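Local coordinates for protein mercuric reductase (PDB 4YWO) that probably reduces mercuric ion to elemental mercury with NADPH, passing the electrons through a bound FAD, and works as a homodimer, at residues A120-I123 with A127-V130; E293-T296 with I301-A304. One frame throughout, in Å; residues are numbered along the deposited sequence.

Both contacts belong to the FAD-binding Rossmann-type domain, and their centres lie about 17 Å apart. Interaction 1 is a hairpin of the three-stranded antiparallel sheet beside the central parallel sheet, and it meets the adenine of the cofactor directly through the backbone of Ala120. Interaction 2 fastens a loop to strand 301-303, the outermost strand of the parallel sheet; there the side chain of Ala303 is about 9 Å from FAD, while Asp306, a little further along the chain, binds it. The two contacts meet where Phe122 CE2 packs on Ile301 CD1 at 3.9 Å, so the hairpin and the edge strand pack directly on each other.

Interaction 1 of 2, residues A120-I123 with A127-V130; sequences ARFI and AVKV. With FAD (flavin-adenine dinucleotide), chain B.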
loop_
_atom_site.group_PDB
_atom_site.type_symbol
_atom_site.label_atom_id
_atom_site.label_comp_id
_atom_site.label_asym_id
_atom_site.label_seq_id
_atom_site.Cartn_x
_atom_site.Cartn_y
_atom_site.Cartn_z
ATOM N N ALA A 120 -5.353 7.872 39.345
ATOM C CA ALA A 120 -5.816 9.243 39.570
ATOM C C ALA A 120 -7.317 9.313 39.604
ATOM O O ALA A 120 -8.031 8.663 38.794
ATOM C CB ALA A 120 -5.286 10.218 38.544
ATOM N N ARG A 121 -7.880 10.176 40.506
ATOM C CA ARG A 121 -9.299 10.527 40.517
ATOM C C ARG A 121 -9.451 11.997 40.821
ATOM O O ARG A 121 -8.689 12.493 41.664
ATOM C CB ARG A 121 -10.065 9.759 41.631
ATOM C CG ARG A 121 -10.096 8.259 41.389
ATOM C CD ARG A 121 -10.829 7.485 42.467
ATOM N NE ARG A 121 -11.014 6.111 41.975
ATOM C CZ ARG A 121 -12.119 5.653 41.411
ATOM N NH1 ARG A 121 -13.197 6.403 41.278
ATOM N NH2 ARG A 121 -12.139 4.391 41.008
ATOM N N PHE A 122 -10.376 12.660 40.150
ATOM C CA PHE A 122 -10.592 14.072 40.348
ATOM C C PHE A 122 -11.246 14.305 41.734
ATOM O O PHE A 122 -12.174 13.541 42.076
ATOM C CB PHE A 122 -11.398 14.748 39.296
ATOM C CG PHE A 122 -10.572 14.945 38.011
ATOM C CD1 PHE A 122 -10.544 13.934 37.097
ATOM C CD2 PHE A 122 -9.904 16.049 37.803
ATOM C CE1 PHE A 122 -9.787 14.099 35.934
ATOM C CE2 PHE A 122 -9.055 16.210 36.669
ATOM C CZ PHE A 122 -9.043 15.179 35.766
ATOM N N ILE A 123 -10.723 15.329 42.379
ATOM C CA ILE A 123 -11.349 15.805 43.658
ATOM C C ILE A 123 -11.787 17.255 43.603
ATOM O O ILE A 123 -12.451 17.743 44.585
ATOM C CB ILE A 123 -10.375 15.541 44.836
ATOM C CG1 ILE A 123 -9.055 16.281 44.692
ATOM C CG2 ILE A 123 -10.170 14.034 45.081
ATOM C CD1 ILE A 123 -7.967 16.042 45.767
ATOM N N ALA A 127 -7.737 19.522 40.526
ATOM C CA ALA A 127 -6.912 18.593 41.251
ATOM C C ALA A 127 -7.402 17.161 41.194
ATOM O O ALA A 127 -8.648 16.892 41.134
ATOM C CB ALA A 127 -6.907 18.972 42.791
ATOM N N VAL A 128 -6.430 16.282 41.251
ATOM C CA VAL A 128 -6.659 14.861 41.364
ATOM C C VAL A 128 -5.976 14.416 42.661
ATOM O O VAL A 128 -5.053 15.086 43.165
ATOM C CB VAL A 128 -6.143 14.016 40.163
ATOM C CG1 VAL A 128 -6.914 14.394 38.894
ATOM C CG2 VAL A 128 -4.680 14.226 39.977
ATOM N N LYS A 129 -6.395 13.251 43.110
ATOM C CA LYS A 129 -5.651 12.475 44.051
ATOM C C LYS A 129 -5.043 11.269 43.396
ATOM O O LYS A 129 -5.701 10.578 42.591
ATOM C CB LYS A 129 -6.556 12.092 45.299
ATOM C CG LYS A 129 -7.699 11.166 44.949
ATOM C CD LYS A 129 -8.591 10.710 46.160
ATOM C CE LYS A 129 -9.821 9.933 45.635
ATOM N NZ LYS A 129 -10.633 9.259 46.699
ATOM N N VAL A 130 -3.803 11.015 43.788
ATOM C CA VAL A 130 -3.173 9.751 43.454
ATOM C C VAL A 130 -2.262 9.314 44.627
ATOM O O VAL A 130 -1.429 10.038 45.073
ATOM C CB VAL A 130 -2.453 9.839 42.076
ATOM C CG1 VAL A 130 -1.526 11.022 42.010
ATOM C CG2 VAL A 130 -1.841 8.515 41.683
HETATM P PA FAD B . -4.995 3.608 26.614
HETATM O O1A FAD B . -3.717 3.325 25.861
HETATM O O2A FAD B . -5.749 2.475 27.270
HETATM O O5B FAD B . -4.684 4.721 27.734
HETATM C C5B FAD B . -5.086 4.519 29.087
HETATM C C4B FAD B . -3.852 4.351 29.964
HETATM O O4B FAD B . -3.908 5.270 31.058
HETATM C C3B FAD B . -3.771 2.946 30.538
HETATM O O3B FAD B . -2.561 2.311 30.114
HETATM C C2B FAD B . -3.774 3.103 32.046
HETATM O O2B FAD B . -2.567 2.569 32.597
HETATM C C1B FAD B . -3.856 4.597 32.319
HETATM N N9A FAD B . -5.083 4.897 33.098
HETATM C C8A FAD B . -6.332 4.512 32.779
HETATM N N7A FAD B . -7.230 4.948 33.699
HETATM C C5A FAD B . -6.547 5.631 34.637
HETATM C C6A FAD B . -6.882 6.356 35.885
HETATM N N6A FAD B . -8.160 6.439 36.327
HETATM N N1A FAD B . -5.868 6.932 36.569
HETATM C C2A FAD B . -4.594 6.858 36.141
HETATM N N3A FAD B . -4.219 6.217 35.019
HETATM C C4A FAD B . -5.132 5.595 34.236
HETATM N N1 FAD B . -6.033 0.461 16.879
HETATM C C2 FAD B . -5.459 0.651 15.664
HETATM O O2 FAD B . -5.391 1.813 15.208
HETATM N N3 FAD B . -4.960 -0.360 14.929
HETATM C C4 FAD B . -4.994 -1.630 15.346
HETATM O O4 FAD B . -4.521 -2.548 14.640
HETATM C C4X FAD B . -5.605 -1.926 16.665
HETATM N N5 FAD B . -5.678 -3.182 17.158
HETATM C C5X FAD B . -6.242 -3.419 18.365
HETATM C C6 FAD B . -6.307 -4.720 18.852
HETATM C C7 FAD B . -6.884 -4.972 20.091
HETATM C C7M FAD B . -6.953 -6.382 20.616
HETATM C C8 FAD B . -7.435 -3.852 20.899
HETATM C C8M FAD B . -8.060 -4.128 22.241
HETATM C C9 FAD B . -7.373 -2.550 20.417
HETATM C C9A FAD B . -6.795 -2.297 19.178
HETATM N N10 FAD B . -6.728 -0.981 18.681
HETATM C C10 FAD B . -6.135 -0.770 17.422
HETATM C "C1'" FAD B . -7.262 0.142 19.456
HETATM C "C2'" FAD B . -6.114 0.897 20.114
HETATM O "O2'" FAD B . -5.287 -0.023 20.834
HETATM C "C3'" FAD B . -6.638 1.963 21.069
HETATM O "O3'" FAD B . -7.589 2.789 20.387
HETATM C "C4'" FAD B . -5.500 2.829 21.597
HETATM O "O4'" FAD B . -4.651 2.042 22.438
HETATM C "C5'" FAD B . -6.039 4.017 22.387
HETATM O "O5'" FAD B . -5.043 4.470 23.302
HETATM P P FAD B . -5.441 5.423 24.536
HETATM O O1P FAD B . -4.175 6.039 25.083
HETATM O O2P FAD B . -6.582 6.310 24.099
HETATM O O3P FAD B . -6.003 4.377 25.622
#
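Ala120 faces Val128 and Val130 at the open end of a beta hairpin, in the small antiparallel sheet that accompanies the parallel sheet of this FAD-binding Rossmann-type domain. Its methyl meets Val128 CB at 4.2 Å, while its backbone serves the cofactor: Ala120 N donates to FAD N1A at 3.0 Å, and FAD N6A returns a weak bond to Ala120 O. Adenine is thus read by main-chain atoms alone at this point, and the small side chain fits between the strand and Ile44 of the neighbouring sheet. Arg121 forms the hydrogen-bonded pair with Lys129. Arg121 N donates a hydrogen bond to Lys129 O, and Lys129 N reaches Arg121 O at 2.8 Å. The two long side chains run alongside each other on the more open face, touching through Arg121 CB and Lys129 CE (4.0 Å). Opposite charges draw the guanidinium to Asp272 and Glu119, which probably offsets its nearness to the lysine ammonium. The side chain of Phe122 leaves the strand pointing away from its partner, into a buried site where Ile142 and, edge-to-face, Phe140 join it. With its CG anti to the carbonyl carbon (chi1 -75°), the ring receives Val128 CG1 almost over its centre, 3.6 Å from the centroid and 14° off the normal. A branched valine suits this place, since one methyl makes the CH-pi contact as CB rests against Arg121 O. At Ile123 the chain turns its corner, yet Ile123 N still bonds to Ala127 O at 2.9 Å. The isoleucine splits its two branches: CG1 lies by the Ala127 methyl, and CG2 shields the aliphatic part of Lys129, 3.8 Å from CG.

Interaction 2 of 2, residues E293-T296 with I301-A304; sequences ELRT and IYAA
Leu294 to Thr296 run beside strand 301-303, joined to it by a single backbone bridge, Arg295 with Tyr302, whose CA atoms are 4.3 Å apart. The strand is the outermost one of the parallel sheet in the FAD-binding Rossmann-type domain, its other side bonded to strand 139-142, and the bridge lays an irregular loop along its edge. Ala303 N donates to Leu294 O, and Thr296 N donates to Ile301 O at 2.8 Å. Leu294 O also takes a CA-H...O contact from Tyr302 CA, 3.1 Å away. Leu294 turns its chain toward Gln320 of helix 314-330, and its CB covers Ala303 O at 3.5 Å, a buried oxygen that finds no polar partner. The methyl of Ala303 lies among Ile142 and Leu308, where a small side chain suits. Thr296 sets CG2 against Ile301 O on the same side as its hydroxyl, which lies near that oxygen and also bonds to Asn298 O. Arg295 and Tyr302 make the main side-chain pairing, lying alongside and pointing the same way. Arg295 CG sits over one ring face, 4.1 Å from the centroid and displaced toward the rim. Beyond it the chain bends at chi3 (-60°), which brings NE round to donate to Tyr302 OH at 3.0 Å; the guanidinium stands steeply to the ring, their planes 76° apart. Arginine can do this because its methylenes pack on the phenol while its head still reaches acids. Asp291 takes NH1, a water joins NH2 to Tyr302 OH, and Glu293, whose OE1 is also bonded to His333, completes a salt bridge within segment 293-296 in which both end nitrogens of Arg295, NH1 at 2.8 Å and NH2 at 2.7 Å, meet the single oxygen OE1.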
loop_
_atom_site.group_PDB
_atom_site.type_symbol
_atom_site.label_atom_id
_atom_site.label_comp_id
_atom_site.label_asym_id
_atom_site.label_seq_id
_atom_site.Cartn_x
_atom_site.Cartn_y
_atom_site.Cartn_z
ATOM N N GLU A 293 -12.729 20.774 19.785
ATOM C CA GLU A 293 -11.402 21.144 20.139
ATOM C C GLU A 293 -10.868 20.285 21.391
ATOM O O GLU A 293 -9.762 20.582 21.877
ATOM C CB GLU A 293 -11.354 22.664 20.498
ATOM C CG GLU A 293 -11.840 23.471 19.296
ATOM C CD GLU A 293 -11.963 24.989 19.557
ATOM O OE1 GLU A 293 -11.530 25.435 20.626
ATOM O OE2 GLU A 293 -12.467 25.700 18.618
ATOM N N LEU A 294 -11.697 19.314 21.697
ATOM C CA LEU A 294 -11.390 18.232 22.666
ATOM C C LEU A 294 -11.537 18.758 24.095
ATOM O O LEU A 294 -10.988 18.184 25.068
ATOM C CB LEU A 294 -9.981 17.678 22.456
ATOM C CG LEU A 294 -9.848 17.062 21.034
ATOM C CD1 LEU A 294 -8.477 16.501 20.747
ATOM C CD2 LEU A 294 -10.921 16.000 20.828
ATOM N N ARG A 295 -12.170 19.898 24.208
ATOM C CA ARG A 295 -12.369 20.554 25.534
ATOM C C ARG A 295 -13.615 20.082 26.198
ATOM O O ARG A 295 -14.716 19.986 25.602
ATOM C CB ARG A 295 -12.416 22.089 25.293
ATOM C CG ARG A 295 -12.261 22.951 26.543
ATOM C CD ARG A 295 -12.368 24.474 26.141
ATOM N NE ARG A 295 -11.293 24.816 25.173
ATOM C CZ ARG A 295 -11.429 24.995 23.813
ATOM N NH1 ARG A 295 -12.598 24.869 23.205
ATOM N NH2 ARG A 295 -10.386 25.281 23.073
ATOM N N THR A 296 -13.557 19.753 27.504
ATOM C CA THR A 296 -14.727 19.288 28.220
ATOM C C THR A 296 -15.587 20.523 28.667
ATOM O O THR A 296 -15.204 21.643 28.424
ATOM C CB THR A 296 -14.350 18.510 29.554
ATOM O OG1 THR A 296 -13.729 19.369 30.536
ATOM C CG2 THR A 296 -13.432 17.306 29.264
ATOM N N ILE A 301 -9.939 21.478 31.235
ATOM C CA ILE A 301 -9.804 19.969 31.135
ATOM C C ILE A 301 -10.196 19.608 29.693
ATOM O O ILE A 301 -11.302 19.918 29.206
ATOM C CB ILE A 301 -10.626 19.227 32.157
ATOM C CG1 ILE A 301 -10.186 19.658 33.533
ATOM C CG2 ILE A 301 -10.497 17.708 31.959
ATOM C CD1 ILE A 301 -10.918 18.968 34.664
ATOM N N TYR A 302 -9.250 18.878 29.064
ATOM C CA TYR A 302 -9.435 18.345 27.704
ATOM C C TYR A 302 -9.346 16.815 27.851
ATOM O O TYR A 302 -8.941 16.256 28.901
ATOM C CB TYR A 302 -8.300 18.860 26.876
ATOM C CG TYR A 302 -8.391 20.336 26.564
ATOM C CD1 TYR A 302 -7.997 21.245 27.518
ATOM C CD2 TYR A 302 -8.703 20.780 25.308
ATOM C CE1 TYR A 302 -8.069 22.601 27.252
ATOM C CE2 TYR A 302 -8.801 22.140 25.028
ATOM C CZ TYR A 302 -8.415 23.014 25.978
ATOM O OH TYR A 302 -8.426 24.397 25.826
ATOM N N ALA A 303 -9.746 16.114 26.775
ATOM C CA ALA A 303 -9.707 14.635 26.820
ATOM C C ALA A 303 -9.337 14.104 25.402
ATOM O O ALA A 303 -9.558 14.791 24.423
ATOM C CB ALA A 303 -10.965 14.068 27.282
ATOM N N ALA A 304 -8.796 12.904 25.339
ATOM C CA ALA A 304 -8.244 12.402 24.052
ATOM C C ALA A 304 -8.242 10.891 24.120
ATOM O O ALA A 304 -8.011 10.295 25.199
ATOM C CB ALA A 304 -6.865 12.909 23.861
HETATM O O HOH W 1 -7.778 26.589 23.621
#